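Local structure of N-acylethanolamine-hydrolyzing acid amidase subunit beta (Caenorhabditis elegans, 6DY3) at residues H15-D20 against V55-R60; S45-A50 against D224-S229; V34-V37 against Q43-G46; I124-I129 against E133-S138; S93-D98 against R115-S120. The protein probably hydrolyses bioactive fatty acid amides such as N-palmitoylethanolamine to ethanolamine and free fatty acids, as the beta part of an autocatalytically cleaved heterodimer. All coordinates share one frame; numbering follows the deposited sequence.

How the contacts relate
The five contacts illustrate how chemistry changes with place in a layered fold. Contact 1, nearest the chain centre, joins the two sheets through a polar group next to the probable nucleophile. Contact 2 sets an apolar ring from helix 222-226 against strand 41-49, and it shares S45 and G46 with contact 3, where main-chain bonds and stacked rings hold a hairpin beside the alpha subunit. Contact 4 is a second hairpin of the same sheet, buried and aliphatic on its strands, with one acid at the turn. Contact 5 lies partly at the surface and joins a helix to a loop; it reaches contact 3 through R97 and Y44, and contact 4 through F119 and I124.

Contact 1 (H15-D20 against V55-R60); sequences HGRNLD and VLTGQR
R17 reaches T57 with one end of its guanidinium: R17 NH1 lies 2.8 Å from T57 OG1, but the N-H is turned well off the oxygen (124°), so the bond is weak. L56 O sits at the guanidinium edge, in its plane, 3.5 Å from R17 NH1. The other nitrogens are held from different directions. R17 NE gives a straighter bond to N18 O at 3.0 Å, in the guanidinium plane but from above the plane of that carbonyl, while NH2 bonds to L68 O on strand 64-70. L19 CD1 rests 3.6 Å above one face of the R17 guanidinium, toward its rim. The side chain starts with CG opposite the backbone N (chi1 -157°) and bends at chi2, which brings NE back over its own strand.

C1, the probable nucleophile, touches R17 directly and L19 as well; D20 OD1, one step farther out, is hydrogen-bonded to C1 N. The contact thus bridges the two antiparallel sheets of this Ntn-hydrolase fold beside the active site. The stronger bonds, to the neutral carbonyls of N18 and L68, would limit rotation of the guanidinium, consistent with the importance for activity inferred for this arginine from related enzymes.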
# COMPACT_ATOMS: atom_id res chain seq x y z
N HIS B 15 -9.13 -7.44 7.39
CA HIS B 15 -8.53 -6.83 6.20
C HIS B 15 -7.31 -7.66 5.81
O HIS B 15 -6.32 -7.69 6.55
CB HIS B 15 -8.15 -5.38 6.47
CG HIS B 15 -7.73 -4.63 5.25
ND1 HIS B 15 -7.74 -3.26 5.17
CD2 HIS B 15 -7.29 -5.06 4.04
CE1 HIS B 15 -7.33 -2.87 3.98
NE2 HIS B 15 -7.04 -3.95 3.27
N GLY B 16 -7.39 -8.32 4.66
CA GLY B 16 -6.30 -9.11 4.14
C GLY B 16 -5.70 -8.45 2.91
O GLY B 16 -6.42 -7.84 2.12
N ARG B 17 -4.39 -8.60 2.74
CA ARG B 17 -3.71 -7.90 1.67
C ARG B 17 -2.50 -8.69 1.21
O ARG B 17 -1.62 -9.02 2.02
CB ARG B 17 -3.28 -6.49 2.12
CG ARG B 17 -3.08 -5.52 0.97
CD ARG B 17 -1.64 -5.48 0.50
NE ARG B 17 -1.56 -5.04 -0.88
CZ ARG B 17 -1.50 -3.78 -1.28
NH1 ARG B 17 -1.50 -2.80 -0.40
NH2 ARG B 17 -1.43 -3.51 -2.58
N ASN B 18 -2.44 -8.97 -0.09
CA ASN B 18 -1.25 -9.50 -0.73
C ASN B 18 -0.65 -8.42 -1.62
O ASN B 18 -1.38 -7.72 -2.31
CB ASN B 18 -1.57 -10.74 -1.57
CG ASN B 18 -1.65 -12.01 -0.75
OD1 ASN B 18 -1.61 -11.97 0.48
ND2 ASN B 18 -1.77 -13.14 -1.42
N LEU B 19 0.67 -8.28 -1.57
CA LEU B 19 1.38 -7.32 -2.41
C LEU B 19 2.15 -8.08 -3.47
O LEU B 19 3.08 -8.84 -3.16
CB LEU B 19 2.32 -6.46 -1.57
CG LEU B 19 2.99 -5.35 -2.40
CD1 LEU B 19 2.14 -4.10 -2.34
CD2 LEU B 19 4.41 -5.10 -1.94
N ASP B 20 1.77 -7.90 -4.73
CA ASP B 20 2.48 -8.49 -5.86
C ASP B 20 3.33 -7.41 -6.54
O ASP B 20 2.84 -6.33 -6.87
CB ASP B 20 1.51 -9.11 -6.86
CG ASP B 20 0.67 -10.24 -6.25
OD1 ASP B 20 -0.48 -10.44 -6.68
OD2 ASP B 20 1.16 -10.93 -5.33
N VAL B 55 3.16 5.26 2.95
CA VAL B 55 2.45 4.07 3.40
C VAL B 55 1.41 3.69 2.35
O VAL B 55 0.56 4.51 1.99
CB VAL B 55 1.77 4.27 4.77
CG1 VAL B 55 1.02 2.99 5.19
CG2 VAL B 55 2.79 4.67 5.82
N LEU B 56 1.45 2.43 1.90
CA LEU B 56 0.42 1.88 1.03
C LEU B 56 -0.36 0.74 1.67
O LEU B 56 -1.39 0.34 1.13
CB LEU B 56 1.03 1.39 -0.29
CG LEU B 56 1.71 2.48 -1.14
CD1 LEU B 56 2.34 1.86 -2.37
CD2 LEU B 56 0.73 3.58 -1.54
N THR B 57 0.10 0.23 2.81
CA THR B 57 -0.63 -0.75 3.61
C THR B 57 -0.45 -0.34 5.06
O THR B 57 0.66 -0.44 5.59
CB THR B 57 -0.11 -2.17 3.38
OG1 THR B 57 -0.07 -2.47 1.98
CG2 THR B 57 -0.99 -3.20 4.10
N GLY B 58 -1.52 0.14 5.69
CA GLY B 58 -1.39 0.74 7.00
C GLY B 58 -2.65 0.64 7.83
O GLY B 58 -3.69 0.18 7.36
N GLN B 59 -2.53 1.08 9.08
CA GLN B 59 -3.58 0.90 10.06
C GLN B 59 -3.56 2.04 11.08
O GLN B 59 -2.49 2.42 11.57
CB GLN B 59 -3.42 -0.44 10.79
CG GLN B 59 -4.51 -0.72 11.82
CD GLN B 59 -4.21 -1.95 12.64
OE1 GLN B 59 -4.93 -2.95 12.56
NE2 GLN B 59 -3.16 -1.89 13.45
N ARG B 60 -4.74 2.56 11.39
CA ARG B 60 -4.92 3.45 12.53
C ARG B 60 -5.44 2.58 13.68
O ARG B 60 -6.64 2.29 13.73
CB ARG B 60 -5.91 4.56 12.20
CG ARG B 60 -6.20 5.53 13.33
CD ARG B 60 -5.21 6.68 13.34
NE ARG B 60 -5.72 7.82 14.09
CZ ARG B 60 -5.07 8.97 14.24
NH1 ARG B 60 -3.87 9.13 13.70
NH2 ARG B 60 -5.62 9.96 14.94

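Contact 2 (S45-A50 against D224-S229); sequences SGLTFA and DYFRQS
S45 of strand 41-49 and F226 of helix 222-226 bring the two backbones nearest, their CA atoms 8.2 Å apart, so the gap is bridged by side chains. The F226 ring does most of the bridging. S45 CB meets its edge, near the ring plane, 3.8 Å from F226 CD1. Farther along the strand, G46 N lies 3.8 Å from F226 CE1, approaching obliquely. L47 then closes on the far end of the ring, with its CG 3.9 Å from F226 CZ and its CD1 near F226 CE2. The phenylalanine reaches this far because chi1 of -175° sets CG anti to the backbone N, which carries the ring toward the strand.

Behind the ring, segment 224-229 is tied to itself. R227 NH1 makes a salt bridge to D224 OD1 (3.0 Å), and Q228 NE2 bonds to Y225 O in the carbonyl plane, on a lone pair; Q228 N uses that same oxygen. S229 OG lies in the plane of the F226 ring at its edge. H33 meets F226 edge-to-face, while T213 and M215 of strand 209-215 also touch it. An aromatic lodged against strands of both sheets fits the layered sandwich of Ntn hydrolases.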
# COMPACT_ATOMS: atom_id res chain seq x y z
N SER B 45 0.35 2.70 12.07
CA SER B 45 1.35 1.73 11.65
C SER B 45 1.22 1.50 10.15
O SER B 45 0.23 1.90 9.52
CB SER B 45 1.19 0.41 12.41
OG SER B 45 1.16 0.62 13.81
N GLY B 46 2.23 0.87 9.58
CA GLY B 46 2.21 0.58 8.16
C GLY B 46 3.32 -0.36 7.76
O GLY B 46 4.29 -0.56 8.49
N LEU B 47 3.13 -0.96 6.60
CA LEU B 47 4.18 -1.70 5.92
C LEU B 47 4.79 -0.79 4.86
O LEU B 47 4.09 0.03 4.24
CB LEU B 47 3.64 -2.97 5.28
CG LEU B 47 3.25 -4.10 6.24
CD1 LEU B 47 2.40 -5.15 5.53
CD2 LEU B 47 4.48 -4.74 6.84
N THR B 48 6.10 -0.86 4.71
CA THR B 48 6.77 -0.09 3.67
C THR B 48 8.11 -0.76 3.39
O THR B 48 8.36 -1.88 3.83
CB THR B 48 6.92 1.39 4.08
OG1 THR B 48 7.43 2.14 2.98
CG2 THR B 48 7.85 1.54 5.29
N PHE B 49 8.97 -0.05 2.67
CA PHE B 49 10.25 -0.60 2.26
C PHE B 49 11.32 0.45 2.46
O PHE B 49 11.06 1.65 2.38
CB PHE B 49 10.19 -1.06 0.80
CG PHE B 49 8.88 -1.70 0.43
CD1 PHE B 49 7.80 -0.93 0.02
CD2 PHE B 49 8.72 -3.08 0.52
CE1 PHE B 49 6.59 -1.51 -0.31
CE2 PHE B 49 7.51 -3.67 0.18
CZ PHE B 49 6.44 -2.88 -0.23
N ALA B 50 12.54 -0.01 2.74
CA ALA B 50 13.65 0.92 2.91
C ALA B 50 13.75 1.83 1.70
O ALA B 50 13.73 1.37 0.56
CB ALA B 50 14.95 0.14 3.10
N ASP B 224 -0.58 -4.69 18.23
CA ASP B 224 0.24 -5.86 18.53
C ASP B 224 0.06 -6.94 17.48
O ASP B 224 1.02 -7.61 17.09
CB ASP B 224 -0.09 -6.39 19.93
CG ASP B 224 0.31 -5.43 21.03
OD1 ASP B 224 0.95 -4.40 20.72
OD2 ASP B 224 0.00 -5.70 22.21
N TYR B 225 -1.18 -7.14 17.03
CA TYR B 225 -1.45 -8.15 16.01
C TYR B 225 -0.76 -7.81 14.69
O TYR B 225 -0.05 -8.64 14.12
CB TYR B 225 -2.96 -8.29 15.80
CG TYR B 225 -3.31 -9.26 14.71
CD1 TYR B 225 -3.32 -10.62 14.95
CD2 TYR B 225 -3.61 -8.80 13.43
CE1 TYR B 225 -3.63 -11.52 13.95
CE2 TYR B 225 -3.93 -9.69 12.42
CZ TYR B 225 -3.93 -11.05 12.69
OH TYR B 225 -4.24 -11.94 11.69
N PHE B 226 -0.98 -6.59 14.20
CA PHE B 226 -0.40 -6.18 12.92
C PHE B 226 1.12 -6.29 12.92
O PHE B 226 1.73 -6.52 11.87
CB PHE B 226 -0.83 -4.74 12.61
CG PHE B 226 -0.39 -4.24 11.27
CD1 PHE B 226 -0.16 -2.88 11.08
CD2 PHE B 226 -0.23 -5.10 10.19
CE1 PHE B 226 0.24 -2.40 9.84
CE2 PHE B 226 0.17 -4.63 8.96
CZ PHE B 226 0.41 -3.28 8.78
N ARG B 227 1.75 -6.12 14.09
CA ARG B 227 3.21 -6.16 14.19
C ARG B 227 3.78 -7.55 13.96
O ARG B 227 5.00 -7.67 13.78
CB ARG B 227 3.64 -5.65 15.57
CG ARG B 227 5.10 -5.27 15.67
CD ARG B 227 5.46 -4.71 17.04
NE ARG B 227 4.66 -3.53 17.39
CZ ARG B 227 3.67 -3.51 18.28
NH1 ARG B 227 3.35 -4.60 18.97
NH2 ARG B 227 3.01 -2.38 18.51
N GLN B 228 2.95 -8.59 13.96
CA GLN B 228 3.41 -9.96 13.80
C GLN B 228 2.60 -10.74 12.77
O GLN B 228 2.83 -11.95 12.61
CB GLN B 228 3.38 -10.69 15.15
CG GLN B 228 2.01 -10.72 15.81
CD GLN B 228 1.09 -11.80 15.25
OE1 GLN B 228 1.39 -12.99 15.32
NE2 GLN B 228 -0.03 -11.37 14.67
N SER B 229 1.66 -10.10 12.08
CA SER B 229 0.76 -10.78 11.16
C SER B 229 1.28 -10.83 9.72
O SER B 229 0.66 -11.51 8.88
CB SER B 229 -0.61 -10.11 11.18
OG SER B 229 -0.53 -8.79 10.69

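Contact 3 (V34-V37 against Q43-G46)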
# COMPACT_ATOMS: atom_id res chain seq x y z
N VAL B 34 6.37 -0.77 10.45
CA VAL B 34 6.71 0.49 11.10
C VAL B 34 5.57 0.91 12.02
O VAL B 34 4.40 0.83 11.65
CB VAL B 34 7.01 1.59 10.07
CG1 VAL B 34 7.10 2.95 10.75
CG2 VAL B 34 8.31 1.28 9.33
N ASP B 35 5.92 1.35 13.23
CA ASP B 35 5.00 2.03 14.13
C ASP B 35 5.40 3.50 14.19
O ASP B 35 6.52 3.83 14.58
CB ASP B 35 5.04 1.41 15.52
CG ASP B 35 4.09 0.23 15.67
OD1 ASP B 35 4.34 -0.63 16.55
OD2 ASP B 35 3.10 0.14 14.91
N PHE B 36 4.49 4.38 13.78
CA PHE B 36 4.71 5.82 13.84
C PHE B 36 4.23 6.31 15.20
O PHE B 36 3.03 6.31 15.48
CB PHE B 36 3.98 6.54 12.70
CG PHE B 36 4.53 6.23 11.34
CD1 PHE B 36 4.08 5.14 10.62
CD2 PHE B 36 5.50 7.05 10.77
CE1 PHE B 36 4.58 4.86 9.36
CE2 PHE B 36 6.00 6.77 9.50
CZ PHE B 36 5.54 5.68 8.80
N VAL B 37 5.17 6.72 16.04
CA VAL B 37 4.89 7.05 17.43
C VAL B 37 5.07 8.54 17.66
O VAL B 37 5.93 9.19 17.05
CB VAL B 37 5.78 6.23 18.39
CG1 VAL B 37 5.46 4.75 18.26
CG2 VAL B 37 7.25 6.48 18.10
N GLN B 43 0.64 6.41 16.74
CA GLN B 43 -0.36 7.15 15.97
C GLN B 43 -0.95 6.28 14.87
O GLN B 43 -2.17 6.22 14.70
CB GLN B 43 0.25 8.41 15.39
CG GLN B 43 0.91 9.31 16.42
CD GLN B 43 -0.03 9.67 17.54
OE1 GLN B 43 -1.05 10.32 17.33
NE2 GLN B 43 0.29 9.22 18.75
N TYR B 44 -0.09 5.60 14.12
CA TYR B 44 -0.53 4.71 13.06
C TYR B 44 0.66 3.83 12.70
O TYR B 44 1.80 4.14 13.02
CB TYR B 44 -1.04 5.47 11.83
CG TYR B 44 -0.07 6.50 11.29
CD1 TYR B 44 0.81 6.19 10.27
CD2 TYR B 44 -0.01 7.78 11.82
CE1 TYR B 44 1.70 7.12 9.79
CE2 TYR B 44 0.87 8.72 11.34
CZ TYR B 44 1.73 8.38 10.33
OH TYR B 44 2.62 9.31 9.84
N SER B 45 0.35 2.70 12.07
CA SER B 45 1.35 1.73 11.65
C SER B 45 1.22 1.50 10.15
O SER B 45 0.23 1.90 9.52
CB SER B 45 1.19 0.41 12.41
OG SER B 45 1.16 0.62 13.81
N GLY B 46 2.23 0.87 9.58
CA GLY B 46 2.21 0.58 8.16
C GLY B 46 3.32 -0.36 7.76
O GLY B 46 4.29 -0.56 8.49
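The F36 ring is layered between two partners. Y44 lies over one face, its CE1 offset toward the rim, and V34 CG1 lies over the opposite face, likewise toward the rim; Y44 O is at the edge, in the ring plane. The two aromatic rings form an offset stack, centroids 4.5 Å apart and planes at 21°. In turn F36 CB sits over the centre of the Y44 ring, a CH-pi contact of 3.8 Å from CB to the centroid. Y44 attains this position with chi1 at 53°, CG lying between its backbone N and carbonyl carbon.

Beneath the rings runs an antiparallel hairpin. V34 and G46 form a hydrogen-bonded pair, with V34 N to G46 O at 2.9 Å; F36 N gives 2.8 Å to Y44 O. D35 and S45 are the non-hydrogen-bonded pair between them. The register then shifts at a classic beta bulge: Q43 and Y44 both face F36, and F36 O takes a 2.7 Å bond from Q43 N and only a weak one from Y44 N, at 3.5 Å.

Outside the hairpin, Y44 OH is bonded to E101 OE1 and R97 NE on helix 92-102. D35 OD1 forms a salt bridge with R227 NH2 and a hydrogen bond with H16 NE2 of the alpha subunit, one of whose strands runs parallel to 34-37 and extends the sheet. The chemistry is thus divided by face: on the F36 side apolar stacking ends in a tyrosine hydroxyl that the neighbouring charges would probably polarise, whereas on the D35 side a carboxylate ties R227 and the partner subunit to the strand.

Contact 4 (I124-I129 against E133-S138)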
# COMPACT_ATOMS: atom_id res chain seq x y z
N ILE B 124 -8.69 1.97 -3.31
CA ILE B 124 -8.40 2.17 -1.90
C ILE B 124 -9.40 1.34 -1.11
O ILE B 124 -10.62 1.57 -1.20
CB ILE B 124 -8.47 3.66 -1.51
CG1 ILE B 124 -7.46 4.46 -2.34
CG2 ILE B 124 -8.20 3.82 -0.02
CD1 ILE B 124 -7.54 5.96 -2.14
N ILE B 125 -8.89 0.37 -0.36
CA ILE B 125 -9.71 -0.54 0.43
C ILE B 125 -9.57 -0.15 1.89
O ILE B 125 -8.45 -0.11 2.42
CB ILE B 125 -9.30 -2.01 0.20
CG1 ILE B 125 -9.58 -2.43 -1.25
CG2 ILE B 125 -10.03 -2.93 1.17
CD1 ILE B 125 -8.47 -2.10 -2.23
N VAL B 126 -10.69 0.13 2.53
CA VAL B 126 -10.71 0.62 3.91
C VAL B 126 -11.58 -0.32 4.74
O VAL B 126 -12.66 -0.73 4.31
CB VAL B 126 -11.24 2.07 3.99
CG1 VAL B 126 -10.98 2.65 5.38
CG2 VAL B 126 -10.60 2.93 2.91
N ALA B 127 -11.09 -0.66 5.93
CA ALA B 127 -11.80 -1.53 6.86
C ALA B 127 -11.98 -0.82 8.19
O ALA B 127 -11.07 -0.14 8.68
CB ALA B 127 -11.04 -2.84 7.06
N GLY B 128 -13.16 -0.98 8.79
CA GLY B 128 -13.49 -0.29 10.02
C GLY B 128 -13.78 -1.22 11.19
O GLY B 128 -13.20 -2.31 11.29
N ILE B 129 -14.67 -0.79 12.07
CA ILE B 129 -14.96 -1.52 13.30
C ILE B 129 -16.46 -1.72 13.47
O ILE B 129 -16.90 -2.72 14.04
CB ILE B 129 -14.35 -0.80 14.51
CG1 ILE B 129 -14.96 0.60 14.65
CG2 ILE B 129 -12.83 -0.73 14.37
CD1 ILE B 129 -14.35 1.45 15.76
N GLU B 133 -18.69 -1.39 7.86
CA GLU B 133 -17.55 -0.48 7.70
C GLU B 133 -16.44 -1.21 6.94
O GLU B 133 -15.41 -1.60 7.49
CB GLU B 133 -17.08 0.04 9.05
CG GLU B 133 -17.99 1.12 9.62
CD GLU B 133 -17.33 1.94 10.73
OE1 GLU B 133 -16.34 1.46 11.33
OE2 GLU B 133 -17.82 3.05 11.01
N GLY B 134 -16.71 -1.43 5.66
CA GLY B 134 -15.74 -1.97 4.73
C GLY B 134 -16.09 -1.52 3.33
O GLY B 134 -17.21 -1.75 2.87
N VAL B 135 -15.17 -0.86 2.64
CA VAL B 135 -15.47 -0.23 1.36
C VAL B 135 -14.29 -0.36 0.41
O VAL B 135 -13.13 -0.35 0.83
CB VAL B 135 -15.84 1.26 1.54
CG1 VAL B 135 -14.64 2.06 2.06
CG2 VAL B 135 -16.35 1.84 0.23
N VAL B 136 -14.60 -0.50 -0.87
CA VAL B 136 -13.63 -0.33 -1.94
C VAL B 136 -13.89 1.03 -2.56
O VAL B 136 -15.00 1.32 -3.01
CB VAL B 136 -13.74 -1.45 -2.99
CG1 VAL B 136 -12.88 -1.12 -4.20
CG2 VAL B 136 -13.31 -2.77 -2.40
N ILE B 137 -12.87 1.89 -2.55
CA ILE B 137 -12.95 3.21 -3.17
C ILE B 137 -12.24 3.14 -4.52
O ILE B 137 -11.04 2.84 -4.58
CB ILE B 137 -12.33 4.29 -2.28
CG1 ILE B 137 -13.08 4.35 -0.94
CG2 ILE B 137 -12.35 5.65 -2.99
CD1 ILE B 137 -12.44 5.26 0.09
N SER B 138 -12.97 3.42 -5.58
CA SER B 138 -12.43 3.38 -6.94
C SER B 138 -12.07 4.80 -7.35
O SER B 138 -12.95 5.63 -7.60
CB SER B 138 -13.44 2.78 -7.91
OG SER B 138 -13.81 1.48 -7.48
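V126 and V135 meet flank to flank on one face of the paired strands, with V126 CB 3.9 Å from V135 CG1. On the same face V126 CG2 reaches diagonally to I137 CD1 at 4.1 Å, so the isoleucine tip fills the hollow beside the valine. I124 completes the row, its CB 4.0 Å from I137 CB. F113 of helix 106-113 packs on both isoleucines, and Y106 on V135. The other face has smaller relief: I125 CG1 and V136 CG2 lie alongside each other, pointing the same way, and the A127 methyl stands beside G134, which has no side chain. H15 of the other sheet touches I125 and A127 there.

The strands form an antiparallel beta hairpin, with V126 and V135 exchanging two 3.0 Å bonds, V126 N to V135 O and V135 N to V126 O. At its turn the E133 chain, extended beyond CG, runs past G128, with E133 OE1 3.6 Å from G128 CA. E133 OE1 accepts a bond from I129 N at 2.9 Å, nearly along its C-O axis (N-H...O 168°), and another from K130 N. With an alanine here, the amides of I129 and K130 lose OE1 as acceptor and the turn would probably be freer to shift. I129 CG1 lies 3.7 Å from E133 OE1.

Contact 5 (S93-D98 against R115-S120)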
# COMPACT_ATOMS: atom_id res chain seq x y z
N SER B 93 1.51 7.71 -1.97
CA SER B 93 1.89 7.08 -0.71
C SER B 93 1.87 8.07 0.45
O SER B 93 1.57 7.70 1.59
CB SER B 93 3.28 6.44 -0.82
OG SER B 93 4.29 7.42 -0.87
N PHE B 94 2.19 9.34 0.17
CA PHE B 94 2.20 10.34 1.23
C PHE B 94 0.81 10.87 1.52
O PHE B 94 0.53 11.29 2.65
CB PHE B 94 3.16 11.46 0.86
CG PHE B 94 4.56 10.98 0.65
CD1 PHE B 94 5.01 10.67 -0.61
CD2 PHE B 94 5.41 10.78 1.73
CE1 PHE B 94 6.29 10.20 -0.81
CE2 PHE B 94 6.70 10.31 1.54
CZ PHE B 94 7.13 10.02 0.27
N PHE B 95 -0.08 10.84 0.53
CA PHE B 95 -1.47 11.16 0.80
C PHE B 95 -2.07 10.14 1.76
O PHE B 95 -2.77 10.51 2.72
CB PHE B 95 -2.26 11.20 -0.51
CG PHE B 95 -3.69 11.64 -0.34
CD1 PHE B 95 -4.04 12.97 -0.53
CD2 PHE B 95 -4.68 10.75 -0.01
CE1 PHE B 95 -5.34 13.38 -0.39
CE2 PHE B 95 -5.99 11.16 0.14
CZ PHE B 95 -6.31 12.48 -0.05
N ILE B 96 -1.80 8.85 1.53
CA ILE B 96 -2.30 7.80 2.42
C ILE B 96 -1.76 8.01 3.84
O ILE B 96 -2.51 7.93 4.82
CB ILE B 96 -1.91 6.41 1.89
CG1 ILE B 96 -2.38 6.22 0.43
CG2 ILE B 96 -2.48 5.31 2.79
CD1 ILE B 96 -3.89 6.23 0.25
N ARG B 97 -0.45 8.24 3.96
CA ARG B 97 0.14 8.43 5.28
C ARG B 97 -0.47 9.64 5.97
O ARG B 97 -0.70 9.62 7.18
CB ARG B 97 1.65 8.57 5.16
CG ARG B 97 2.35 8.82 6.48
CD ARG B 97 3.85 8.95 6.29
NE ARG B 97 4.51 9.50 7.47
CZ ARG B 97 5.81 9.79 7.53
NH1 ARG B 97 6.59 9.59 6.47
NH2 ARG B 97 6.33 10.29 8.65
N ASP B 98 -0.72 10.71 5.22
CA ASP B 98 -1.32 11.91 5.80
C ASP B 98 -2.72 11.62 6.33
O ASP B 98 -3.13 12.18 7.35
CB ASP B 98 -1.35 13.03 4.76
CG ASP B 98 -1.93 14.31 5.31
OD1 ASP B 98 -1.20 15.05 6.01
OD2 ASP B 98 -3.12 14.59 5.03
N ARG B 115 -12.56 12.45 -1.83
CA ARG B 115 -12.66 13.83 -2.29
C ARG B 115 -12.44 13.91 -3.79
O ARG B 115 -11.58 13.22 -4.35
CB ARG B 115 -11.65 14.71 -1.56
CG ARG B 115 -12.05 15.07 -0.14
CD ARG B 115 -11.21 16.23 0.39
NE ARG B 115 -9.79 15.86 0.52
CZ ARG B 115 -9.17 15.59 1.67
NH1 ARG B 115 -9.82 15.65 2.83
NH2 ARG B 115 -7.89 15.26 1.66
N THR B 116 -13.21 14.78 -4.45
CA THR B 116 -13.08 14.99 -5.89
C THR B 116 -11.86 15.87 -6.13
O THR B 116 -11.92 17.09 -5.99
CB THR B 116 -14.33 15.63 -6.47
OG1 THR B 116 -15.46 14.78 -6.25
CG2 THR B 116 -14.17 15.86 -7.96
N HIS B 117 -10.75 15.24 -6.49
CA HIS B 117 -9.54 15.96 -6.87
C HIS B 117 -8.66 15.00 -7.64
O HIS B 117 -8.88 13.78 -7.63
CB HIS B 117 -8.82 16.53 -5.64
CG HIS B 117 -8.62 15.55 -4.53
ND1 HIS B 117 -8.16 14.27 -4.74
CD2 HIS B 117 -8.83 15.66 -3.20
CE1 HIS B 117 -8.09 13.63 -3.59
NE2 HIS B 117 -8.50 14.45 -2.64
N LEU B 118 -7.66 15.55 -8.32
CA LEU B 118 -6.73 14.72 -9.08
C LEU B 118 -6.11 13.67 -8.18
O LEU B 118 -5.51 13.99 -7.15
CB LEU B 118 -5.65 15.58 -9.73
CG LEU B 118 -6.00 16.29 -11.04
CD1 LEU B 118 -4.84 17.14 -11.49
CD2 LEU B 118 -6.39 15.30 -12.14
N PHE B 119 -6.27 12.40 -8.56
CA PHE B 119 -5.66 11.31 -7.82
C PHE B 119 -5.39 10.17 -8.79
O PHE B 119 -6.20 9.89 -9.68
CB PHE B 119 -6.56 10.84 -6.67
CG PHE B 119 -5.83 10.07 -5.63
CD1 PHE B 119 -5.16 10.73 -4.61
CD2 PHE B 119 -5.79 8.68 -5.67
CE1 PHE B 119 -4.47 10.02 -3.64
CE2 PHE B 119 -5.11 7.96 -4.70
CZ PHE B 119 -4.45 8.62 -3.69
N SER B 120 -4.24 9.53 -8.61
CA SER B 120 -3.84 8.47 -9.52
C SER B 120 -4.88 7.35 -9.48
O SER B 120 -5.34 6.98 -8.39
CB SER B 120 -2.47 7.94 -9.13
OG SER B 120 -1.96 7.06 -10.12
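An aromatic cluster of F95, H117 and F119 pins helix 92-102 to the loop that leads from helix 106-113 into strand 122-127, on the partly exposed flank of the fold and away from the annotated sites. F95 is its common member. F119 meets it edge-to-face, with centroids 5.2 Å apart and planes at 66°: F119 CE1 stands over one face of F95, offset toward the rim, 3.7 Å from F95 CD2. Chi1 of -175° swings the F95 ring out from the helix, away from its own backbone N, which brings its far end against the loop side chains.

There H117 comes from the opposite direction, its NE2 3.9 Å from F95 CZ, the two planes being steeply inclined in an oblique pairing. R115, poorly ordered, brings NH2 to 3.6 Å from F95 CZ, also obliquely. F113 of helix 106-113 and R90 of a loop also touch F95. An alanine here removes the ring against which the F119 edge and H117 rest, and would probably open a gap between helix and loop. Over the centre of the H117 imidazole lies R115 O, 3.5 Å above its plane.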